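Local coordinates for protein HcgC (Methanococcus maripaludis S2, PDB 5O4N) that probably methylates a pyridinol precursor during biosynthesis of the FeGP cofactor, with S-adenosylmethionine as the likely methyl donor, at residues Ile57-Leu62 / Ile80-Gly85; Cys65-Ile70 / Gly85-Asp90; Ile132-Lys137 / Lys173-Met178. All blocks are in the same frame, centred on the assembly; numbering follows the deposited sequence.

Contact 1 (Ile57-Leu62 / Ile80-Gly85); sequences IAYSLL and ILFNDG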
loop_
_atom_site.group_PDB
_atom_site.type_symbol
_atom_site.label_atom_id
_atom_site.label_comp_id
_atom_site.label_asym_id
_atom_site.label_seq_id
_atom_site.Cartn_x
_atom_site.Cartn_y
_atom_site.Cartn_z
ATOM N N ILE A 57 4.606 -15.370 29.516
ATOM C CA ILE A 57 4.034 -14.483 30.524
ATOM C C ILE A 57 4.010 -15.206 31.867
ATOM O O ILE A 57 4.453 -14.632 32.855
ATOM C CB ILE A 57 2.641 -13.937 30.116
ATOM C CG1 ILE A 57 2.800 -12.882 28.984
ATOM C CG2 ILE A 57 1.880 -13.345 31.340
ATOM C CD1 ILE A 57 1.581 -12.623 28.198
ATOM N N ALA A 58 3.495 -16.442 31.913
ATOM C CA ALA A 58 3.443 -17.220 33.171
ATOM C C ALA A 58 4.857 -17.382 33.779
ATOM O O ALA A 58 5.028 -17.229 34.986
ATOM C CB ALA A 58 2.809 -18.582 32.935
ATOM N N TYR A 59 5.859 -17.667 32.938
ATOM C CA TYR A 59 7.249 -17.821 33.364
ATOM C C TYR A 59 7.776 -16.505 33.972
ATOM O O TYR A 59 8.501 -16.553 34.953
ATOM C CB TYR A 59 8.157 -18.262 32.186
ATOM C CG TYR A 59 9.633 -18.149 32.504
ATOM C CD1 TYR A 59 10.265 -19.073 33.327
ATOM C CD2 TYR A 59 10.393 -17.098 32.000
ATOM C CE1 TYR A 59 11.610 -18.952 33.649
ATOM C CE2 TYR A 59 11.744 -16.973 32.303
ATOM C CZ TYR A 59 12.351 -17.902 33.130
ATOM O OH TYR A 59 13.691 -17.778 33.444
ATOM N N SER A 60 7.416 -15.341 33.386
ATOM C CA SER A 60 7.862 -14.027 33.863
ATOM C C SER A 60 7.244 -13.656 35.233
ATOM O O SER A 60 7.788 -12.803 35.931
ATOM C CB SER A 60 7.604 -12.939 32.816
ATOM O OG SER A 60 6.249 -12.541 32.719
ATOM N N LEU A 61 6.118 -14.291 35.608
ATOM C CA LEU A 61 5.466 -14.039 36.892
ATOM C C LEU A 61 6.058 -14.878 38.054
ATOM O O LEU A 61 5.716 -14.578 39.188
ATOM C CB LEU A 61 3.962 -14.360 36.776
ATOM C CG LEU A 61 3.153 -13.466 35.843
ATOM C CD1 LEU A 61 1.876 -14.094 35.513
ATOM C CD2 LEU A 61 2.915 -12.103 36.437
ATOM N N LEU A 62 6.924 -15.897 37.798
ATOM C CA LEU A 62 7.508 -16.767 38.862
ATOM C C LEU A 62 8.345 -16.052 39.900
ATOM O O LEU A 62 8.369 -16.474 41.059
ATOM C CB LEU A 62 8.326 -17.925 38.288
ATOM C CG LEU A 62 7.583 -18.935 37.421
ATOM C CD1 LEU A 62 8.581 -19.742 36.549
ATOM C CD2 LEU A 62 6.742 -19.866 38.275
ATOM N N ILE A 80 3.607 -26.630 25.555
ATOM C CA ILE A 80 4.129 -25.316 25.192
ATOM C C ILE A 80 4.724 -24.617 26.439
ATOM O O ILE A 80 5.379 -23.599 26.268
ATOM C CB ILE A 80 3.071 -24.472 24.407
ATOM C CG1 ILE A 80 3.772 -23.510 23.421
ATOM C CG2 ILE A 80 2.055 -23.746 25.325
ATOM C CD1 ILE A 80 2.806 -22.586 22.543
ATOM N N LEU A 81 4.529 -25.164 27.674
ATOM C CA LEU A 81 5.069 -24.558 28.898
ATOM C C LEU A 81 6.579 -24.461 28.925
ATOM O O LEU A 81 7.287 -25.426 28.688
ATOM C CB LEU A 81 4.577 -25.220 30.195
ATOM C CG LEU A 81 3.336 -24.586 30.792
ATOM C CD1 LEU A 81 2.199 -24.542 29.789
ATOM C CD2 LEU A 81 2.930 -25.309 32.047
ATOM N N PHE A 82 7.032 -23.256 29.252
ATOM C CA PHE A 82 8.420 -22.813 29.351
ATOM C C PHE A 82 9.275 -23.451 30.446
ATOM O O PHE A 82 10.449 -23.730 30.218
ATOM C CB PHE A 82 8.394 -21.271 29.610
ATOM C CG PHE A 82 9.372 -20.462 28.810
ATOM C CD1 PHE A 82 9.046 -20.018 27.538
ATOM C CD2 PHE A 82 10.613 -20.133 29.333
ATOM C CE1 PHE A 82 9.958 -19.278 26.791
ATOM C CE2 PHE A 82 11.522 -19.386 28.593
ATOM C CZ PHE A 82 11.194 -18.967 27.322
ATOM N N ASN A 83 8.696 -23.657 31.636
ATOM C CA ASN A 83 9.402 -24.194 32.800
ATOM C C ASN A 83 8.549 -25.115 33.693
ATOM O O ASN A 83 7.318 -25.027 33.693
ATOM C CB ASN A 83 9.818 -22.944 33.607
ATOM C CG ASN A 83 10.705 -23.157 34.769
ATOM O OD1 ASN A 83 10.264 -23.040 35.915
ATOM N ND2 ASN A 83 11.964 -23.449 34.494
ATOM N N ASP A 84 9.233 -25.988 34.469
ATOM C CA ASP A 84 8.618 -26.948 35.404
ATOM C C ASP A 84 7.956 -26.251 36.600
ATOM O O ASP A 84 7.092 -26.853 37.243
ATOM C CB ASP A 84 9.661 -27.951 35.948
ATOM C CG ASP A 84 10.267 -28.885 34.912
ATOM O OD1 ASP A 84 9.737 -28.940 33.770
ATOM O OD2 ASP A 84 11.268 -29.571 35.248
ATOM N N GLY A 85 8.378 -25.014 36.894
ATOM C CA GLY A 85 7.847 -24.222 37.989
ATOM C C GLY A 85 6.442 -23.707 37.744
ATOM O O GLY A 85 5.793 -23.260 38.696
#

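Contact 2 (Cys65-Ile70 / Gly85-Asp90); sequences CEEVII and GIKFMD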
loop_
_atom_site.group_PDB
_atom_site.type_symbol
_atom_site.label_atom_id
_atom_site.label_comp_id
_atom_site.label_asym_id
_atom_site.label_seq_id
_atom_site.Cartn_x
_atom_site.Cartn_y
_atom_site.Cartn_z
ATOM N N CYS A 65 5.650 -14.248 42.099
ATOM C CA CYS A 65 4.490 -15.050 42.509
ATOM C C CYS A 65 4.947 -16.360 43.111
ATOM O O CYS A 65 5.776 -17.052 42.516
ATOM C CB CYS A 65 3.520 -15.264 41.352
ATOM S SG CYS A 65 2.935 -13.719 40.592
ATOM N N GLU A 66 4.404 -16.706 44.301
ATOM C CA GLU A 66 4.759 -17.948 44.997
ATOM C C GLU A 66 4.307 -19.147 44.161
ATOM O O GLU A 66 5.000 -20.160 44.123
ATOM C CB GLU A 66 4.104 -18.026 46.399
ATOM C CG GLU A 66 4.629 -17.014 47.405
ATOM C CD GLU A 66 3.892 -17.008 48.735
ATOM O OE1 GLU A 66 3.192 -18.003 49.042
ATOM O OE2 GLU A 66 4.022 -16.008 49.478
ATOM N N GLU A 67 3.143 -19.028 43.500
ATOM C CA GLU A 67 2.594 -20.086 42.657
ATOM C C GLU A 67 1.989 -19.481 41.370
ATOM O O GLU A 67 1.233 -18.521 41.442
ATOM C CB GLU A 67 1.530 -20.864 43.440
ATOM C CG GLU A 67 0.973 -22.084 42.725
ATOM C CD GLU A 67 -0.102 -22.840 43.487
ATOM O OE1 GLU A 67 -0.296 -24.044 43.196
ATOM O OE2 GLU A 67 -0.770 -22.226 44.351
ATOM N N VAL A 68 2.330 -20.050 40.206
ATOM C CA VAL A 68 1.828 -19.614 38.909
ATOM C C VAL A 68 1.178 -20.839 38.270
ATOM O O VAL A 68 1.828 -21.876 38.125
ATOM C CB VAL A 68 2.896 -19.009 37.963
ATOM C CG1 VAL A 68 2.234 -18.499 36.684
ATOM C CG2 VAL A 68 3.661 -17.885 38.656
ATOM N N ILE A 69 -0.097 -20.719 37.896
ATOM C CA ILE A 69 -0.854 -21.798 37.279
ATOM C C ILE A 69 -1.354 -21.331 35.931
ATOM O O ILE A 69 -1.966 -20.267 35.863
ATOM C CB ILE A 69 -2.094 -22.180 38.141
ATOM C CG1 ILE A 69 -1.717 -22.563 39.585
ATOM C CG2 ILE A 69 -2.912 -23.311 37.476
ATOM C CD1 ILE A 69 -2.871 -22.382 40.588
ATOM N N ILE A 70 -1.121 -22.137 34.870
ATOM C CA ILE A 70 -1.592 -21.849 33.526
ATOM C C ILE A 70 -2.836 -22.716 33.357
ATOM O O ILE A 70 -2.805 -23.916 33.646
ATOM C CB ILE A 70 -0.581 -22.134 32.381
ATOM C CG1 ILE A 70 0.354 -20.920 32.175
ATOM C CG2 ILE A 70 -1.331 -22.481 31.036
ATOM C CD1 ILE A 70 1.131 -20.916 30.859
ATOM N N GLY A 85 8.378 -25.014 36.894
ATOM C CA GLY A 85 7.847 -24.222 37.989
ATOM C C GLY A 85 6.442 -23.707 37.744
ATOM O O GLY A 85 5.793 -23.260 38.696
ATOM N N ILE A 86 5.957 -23.764 36.470
ATOM C CA ILE A 86 4.617 -23.315 36.094
ATOM C C ILE A 86 3.676 -24.516 36.211
ATOM O O ILE A 86 3.898 -25.546 35.572
ATOM C CB ILE A 86 4.561 -22.738 34.651
ATOM C CG1 ILE A 86 5.553 -21.587 34.463
ATOM C CG2 ILE A 86 3.129 -22.285 34.286
ATOM C CD1 ILE A 86 5.858 -21.298 32.997
ATOM N N LYS A 87 2.625 -24.379 36.997
ATOM C CA LYS A 87 1.657 -25.460 37.162
ATOM C C LYS A 87 0.665 -25.385 35.978
ATOM O O LYS A 87 0.312 -24.300 35.541
ATOM C CB LYS A 87 0.942 -25.347 38.527
ATOM C CG LYS A 87 -0.243 -26.297 38.695
ATOM C CD LYS A 87 -0.740 -26.380 40.146
ATOM C CE LYS A 87 -1.783 -27.454 40.342
ATOM N NZ LYS A 87 -1.236 -28.617 41.086
ATOM N N PHE A 88 0.236 -26.525 35.457
ATOM C CA PHE A 88 -0.706 -26.575 34.350
ATOM C C PHE A 88 -1.980 -27.223 34.851
ATOM O O PHE A 88 -1.947 -28.222 35.563
ATOM C CB PHE A 88 -0.166 -27.336 33.123
ATOM C CG PHE A 88 -1.135 -27.330 31.965
ATOM C CD1 PHE A 88 -2.129 -28.297 31.864
ATOM C CD2 PHE A 88 -1.082 -26.332 30.994
ATOM C CE1 PHE A 88 -3.034 -28.282 30.806
ATOM C CE2 PHE A 88 -1.989 -26.322 29.933
ATOM C CZ PHE A 88 -2.967 -27.289 29.851
ATOM N N MET A 89 -3.096 -26.649 34.473
ATOM C CA MET A 89 -4.400 -27.137 34.871
ATOM C C MET A 89 -5.335 -27.069 33.686
ATOM O O MET A 89 -5.431 -26.032 33.033
ATOM C CB MET A 89 -4.926 -26.242 36.010
ATOM C CG MET A 89 -5.551 -26.989 37.117
ATOM S SD MET A 89 -6.163 -25.878 38.396
ATOM C CE MET A 89 -6.717 -27.110 39.603
ATOM N N ASP A 90 -6.024 -28.169 33.410
ATOM C CA ASP A 90 -6.991 -28.246 32.316
ATOM C C ASP A 90 -8.221 -27.445 32.785
ATOM O O ASP A 90 -8.446 -27.347 33.995
ATOM C CB ASP A 90 -7.371 -29.717 32.077
ATOM C CG ASP A 90 -8.316 -29.937 30.926
ATOM O OD1 ASP A 90 -8.273 -29.136 29.960
ATOM O OD2 ASP A 90 -9.050 -30.951 30.953
HETATM O O HOH W 1 4.340 -21.913 40.626
#

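Contact 3 (Ile132-Lys137 / Lys173-Met178); sequences IVEDPK and KTSGTM. With SAH (S-adenosyl-L-homocysteine), chain E; 9KH (6-carboxy methyl-4-hydroxy-2-pyridinol), chain F.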
loop_
_atom_site.group_PDB
_atom_site.type_symbol
_atom_site.label_atom_id
_atom_site.label_comp_id
_atom_site.label_asym_id
_atom_site.label_seq_id
_atom_site.Cartn_x
_atom_site.Cartn_y
_atom_site.Cartn_z
ATOM N N ILE A 132 -6.097 -8.747 34.977
ATOM C CA ILE A 132 -5.591 -8.257 33.702
ATOM C C ILE A 132 -6.297 -9.071 32.635
ATOM O O ILE A 132 -6.265 -10.295 32.671
ATOM C CB ILE A 132 -4.049 -8.323 33.518
ATOM C CG1 ILE A 132 -3.338 -7.508 34.587
ATOM C CG2 ILE A 132 -3.648 -7.800 32.103
ATOM C CD1 ILE A 132 -1.856 -7.781 34.687
ATOM N N VAL A 133 -6.922 -8.403 31.693
ATOM C CA VAL A 133 -7.625 -9.049 30.593
ATOM C C VAL A 133 -6.968 -8.553 29.321
ATOM O O VAL A 133 -6.795 -7.358 29.158
ATOM C CB VAL A 133 -9.148 -8.747 30.599
ATOM C CG1 VAL A 133 -9.842 -9.384 29.389
ATOM C CG2 VAL A 133 -9.783 -9.255 31.887
ATOM N N GLU A 134 -6.601 -9.454 28.426
ATOM C CA GLU A 134 -5.982 -9.058 27.164
ATOM C C GLU A 134 -7.081 -8.704 26.181
ATOM O O GLU A 134 -8.003 -9.486 25.974
ATOM C CB GLU A 134 -5.086 -10.154 26.595
ATOM C CG GLU A 134 -4.408 -9.745 25.288
ATOM C CD GLU A 134 -3.266 -10.622 24.816
ATOM O OE1 GLU A 134 -3.204 -11.805 25.226
ATOM O OE2 GLU A 134 -2.467 -10.137 23.980
ATOM N N ASP A 135 -6.993 -7.526 25.575
ATOM C CA ASP A 135 -7.973 -7.058 24.596
ATOM C C ASP A 135 -7.491 -7.643 23.273
ATOM O O ASP A 135 -6.406 -7.287 22.855
ATOM C CB ASP A 135 -7.964 -5.537 24.557
ATOM C CG ASP A 135 -8.913 -4.860 23.592
ATOM O OD1 ASP A 135 -9.732 -5.564 22.968
ATOM O OD2 ASP A 135 -8.846 -3.620 23.480
ATOM N N PRO A 136 -8.248 -8.544 22.613
ATOM C CA PRO A 136 -7.785 -9.110 21.338
ATOM C C PRO A 136 -7.917 -8.135 20.164
ATOM O O PRO A 136 -7.341 -8.370 19.108
ATOM C CB PRO A 136 -8.709 -10.318 21.154
ATOM C CG PRO A 136 -9.990 -9.887 21.786
ATOM C CD PRO A 136 -9.585 -9.072 22.978
ATOM N N LYS A 137 -8.668 -7.050 20.334
ATOM C CA LYS A 137 -8.864 -6.082 19.265
ATOM C C LYS A 137 -7.596 -5.327 18.923
ATOM O O LYS A 137 -6.837 -4.951 19.815
ATOM C CB LYS A 137 -9.949 -5.061 19.632
ATOM C CG LYS A 137 -11.337 -5.675 19.865
ATOM C CD LYS A 137 -12.452 -4.626 19.927
ATOM C CE LYS A 137 -12.273 -3.533 20.973
ATOM N NZ LYS A 137 -12.155 -4.063 22.368
ATOM N N LYS A 173 -5.343 -6.245 12.494
ATOM C CA LYS A 173 -6.713 -6.572 12.903
ATOM C C LYS A 173 -6.861 -7.000 14.335
ATOM O O LYS A 173 -7.924 -6.828 14.884
ATOM C CB LYS A 173 -7.280 -7.643 11.975
ATOM C CG LYS A 173 -7.546 -7.127 10.584
ATOM C CD LYS A 173 -8.872 -6.320 10.572
ATOM C CE LYS A 173 -9.396 -6.041 9.207
ATOM N NZ LYS A 173 -10.151 -7.197 8.692
ATOM N N THR A 174 -5.802 -7.564 14.951
ATOM C CA THR A 174 -5.836 -8.019 16.322
ATOM C C THR A 174 -4.501 -7.741 16.980
ATOM O O THR A 174 -3.527 -7.373 16.332
ATOM C CB THR A 174 -6.189 -9.549 16.450
ATOM O OG1 THR A 174 -4.999 -10.354 16.391
ATOM C CG2 THR A 174 -7.255 -10.043 15.452
ATOM N N SER A 175 -4.469 -7.946 18.284
ATOM C CA SER A 175 -3.297 -7.799 19.129
ATOM C C SER A 175 -2.645 -9.164 19.324
ATOM O O SER A 175 -1.644 -9.266 20.036
ATOM C CB SER A 175 -3.715 -7.258 20.481
ATOM O OG SER A 175 -4.684 -8.140 21.040
ATOM N N GLY A 176 -3.207 -10.207 18.728
ATOM C CA GLY A 176 -2.684 -11.554 18.842
ATOM C C GLY A 176 -1.252 -11.653 18.355
ATOM O O GLY A 176 -0.893 -11.045 17.350
ATOM N N THR A 177 -0.440 -12.401 19.079
ATOM C CA THR A 177 0.966 -12.642 18.786
ATOM C C THR A 177 1.129 -13.135 17.335
ATOM O O THR A 177 1.938 -12.585 16.595
ATOM C CB THR A 177 1.521 -13.682 19.743
ATOM O OG1 THR A 177 1.320 -13.211 21.066
ATOM C CG2 THR A 177 3.018 -13.923 19.555
ATOM N N MET A 178 0.355 -14.142 16.949
ATOM C CA MET A 178 0.395 -14.692 15.594
ATOM C C MET A 178 0.050 -13.637 14.549
ATOM O O MET A 178 0.750 -13.545 13.529
ATOM C CB MET A 178 -0.574 -15.897 15.481
ATOM C CG MET A 178 -0.580 -16.599 14.117
ATOM S SD MET A 178 1.052 -17.179 13.556
ATOM C CE MET A 178 1.500 -18.304 14.882
HETATM N N SAH E . -3.827 -13.820 23.360
HETATM C CA SAH E . -3.053 -14.919 22.703
HETATM C CB SAH E . -3.903 -15.679 21.678
HETATM C CG SAH E . -5.164 -16.252 22.316
HETATM S SD SAH E . -5.527 -17.861 21.698
HETATM C C SAH E . -1.840 -14.375 22.002
HETATM O O SAH E . -1.803 -13.183 21.651
HETATM O OXT SAH E . -0.891 -15.130 21.787
HETATM C "C5'" SAH E . -6.562 -18.602 22.916
HETATM C "C4'" SAH E . -5.754 -19.486 23.887
HETATM O "O4'" SAH E . -6.555 -19.696 25.077
HETATM C "C3'" SAH E . -5.527 -20.895 23.319
HETATM O "O3'" SAH E . -4.395 -21.483 23.993
HETATM C "C2'" SAH E . -6.811 -21.633 23.708
HETATM O "O2'" SAH E . -6.688 -23.058 23.713
HETATM C "C1'" SAH E . -7.077 -21.040 25.106
HETATM N N9 SAH E . -8.501 -20.974 25.489
HETATM C C8 SAH E . -9.569 -20.706 24.694
HETATM N N7 SAH E . -10.711 -20.709 25.422
HETATM C C5 SAH E . -10.376 -20.972 26.698
HETATM C C6 SAH E . -11.083 -21.118 27.993
HETATM N N6 SAH E . -12.429 -20.991 28.062
HETATM N N1 SAH E . -10.342 -21.394 29.103
HETATM C C2 SAH E . -9.000 -21.525 29.071
HETATM N N3 SAH E . -8.298 -21.408 27.924
HETATM C C4 SAH E . -8.914 -21.145 26.741
HETATM C C2 9KH F . -7.724 -14.410 19.541
HETATM C C3 9KH F . -6.789 -13.878 18.643
HETATM C C4 9KH F . -6.519 -14.615 17.484
HETATM C C6 9KH F . -8.045 -16.304 18.122
HETATM O O1 9KH F . -8.041 -13.754 20.689
HETATM N N5 9KH F . -7.136 -15.799 17.260
HETATM C C7 9KH F . -8.350 -15.625 19.289
HETATM O O8 9KH F . -8.637 -17.496 17.850
HETATM C C9 9KH F . -6.112 -12.547 18.945
HETATM C C10 9KH F . -5.533 -14.177 16.446
HETATM C C12 9KH F . -4.151 -14.649 16.885
HETATM O O13 9KH F . -4.007 -15.673 17.624
HETATM O O14 9KH F . -3.212 -13.957 16.462
#

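Contact 1 (Ile57-Leu62 / Ile80-Gly85)
Two aromatic rings, Tyr59 and Phe82, meet in neither a stack nor an edge-to-face pair: their planes lie 31° apart with centroids 5.1 Å from each other. The tyrosine offers a face, over which Phe82 CD2 sits displaced toward the rim, 3.9 Å from Tyr59 CG. With CG anti to the backbone N (chi1 168°), the Tyr59 ring is set against the loop that leads into strand 86-90. Asn83 follows along the same loop, its CB 3.9 Å from Tyr59 CD1, and its amide plane is turned 61° from the tyrosine ring. Farther on, Leu62 spreads its two methyls over the turn: CD1 comes to 3.8 Å from Asn83 OD1, while CD2 lies 3.5 Å from Gly85 O. That turn is an Asx turn, in which Gly85 N donates to Asn83 OD1 at 2.9 Å, from above the amide plane. Tyr56 adds an edge-to-face ring to Phe82, and Ile86 packs against Tyr59 at the start of the strand. No hydrogen bond crosses between 57-62 and 80-85, and the Asn83-Gly85 bond is local to the loop; a polar tie lies one turn earlier, from Ser55 OG to Ile80 O. Between these segments the pairing is therefore van der Waals contact at the surface.

Contact 2 (Cys65-Ile70 / Gly85-Asp90)
Three backbone hydrogen bonds zip strand 67-70 to strand 86-90 in parallel. Lys87 N donates to Val68 O, Ile70 N to Lys87 O at 2.7 Å, and Met89 N to Ile70 O, so Ile70 is held through both its N and its O. A CA-H...O contact from Ile69 CA to Lys87 O, 3.3 Å, supplements the second bond. A water also bridges the backbones, accepting from Val68 N and donating to Gly85 O, each at 2.8 Å. Apolar packing splits between two faces. On one, Ile70 straddles two neighbours, CG1 touching Ile86 CG2 at 3.7 Å and CG2 lying 3.9 Å from Phe88 CD2; chi1 of -85° turns CG1 to the Ile86 side and CG2 to the Phe88 side. On the other, the Lys87 chain runs alongside Ile69, whose CG2 meets Met89 CB at 3.8 Å. The charged ends stay apart, Glu67 OE1 and Lys87 NZ being 5.1 Å from each other, and Glu67 OE2 bonds instead to Gln44. Within the Rossmann-like sheet, strand 86-90 is the outermost on this side; strand 65-72 lies between it and strand 42-48, and Ala58 of helix 54-60 covers the face made by Val68, Ile70 and Ile86.

Contact 3 (Ile132-Lys137 / Lys173-Met178)
Ser175 OG donates in plane to a lone pair of Asp135 O at 2.6 Å, its hydroxyl placed between backbone N and carbonyl carbon (chi1 57°), just past strand 130-134 of the Rossmann-like sheet. Ser175 N reaches the next carbonyl, Pro136 O, at 3.0 Å from above the carbonyl plane. An Asx turn shapes this corner: Lys137 N and Lys137 NZ grip Asp135 OD1 from opposite faces of its carboxylate, the ammonium at 2.9 Å on the syn side, while Asp135 OD2 holds Lys164. Both ligands lie against the joint. Glu134 OE1 accepts from the amino N of S-adenosyl-L-homocysteine at 2.8 Å, its OE2 paired with Lys29, and Thr177 N donates to the ligand carboxylate O at the start of helix 177-193. Thr174 OG1 accepts from Gly176 N in an ST turn, bonds to Thr179 and lies 3.5 Å from C9 of the pyridinol. A valine in place of Thr174 would probably leave Gly176 N without its acceptor and the Thr179 hydroxyl, which also bonds the pyridinol, without this partner. Beside Thr174, on the same edge of the pyridinol, Pro136 CB stands 3.5 Å from O1.

From the N terminus, helix 54-60 leads into strand 65-72, and the chain then loops round to strand 86-90. Contact 1 closes the loop from 57-62 to 80-85; contact 2 opens inside that span and closes beyond it, so the two cross. Gly85 belongs to both, and Ala58 against Ile70 and Tyr59 against Ile86 join them into one layer, tying helix, connecting loop and edge strand. Contact 3 follows in series, bringing the end of strand 130-134 to the start of helix 177-193. Its centre lies about 22 Å from that of contact 2 with no touch, but both reach the same sheet, contact 2 at its edge and contact 3 beside the bound ligands.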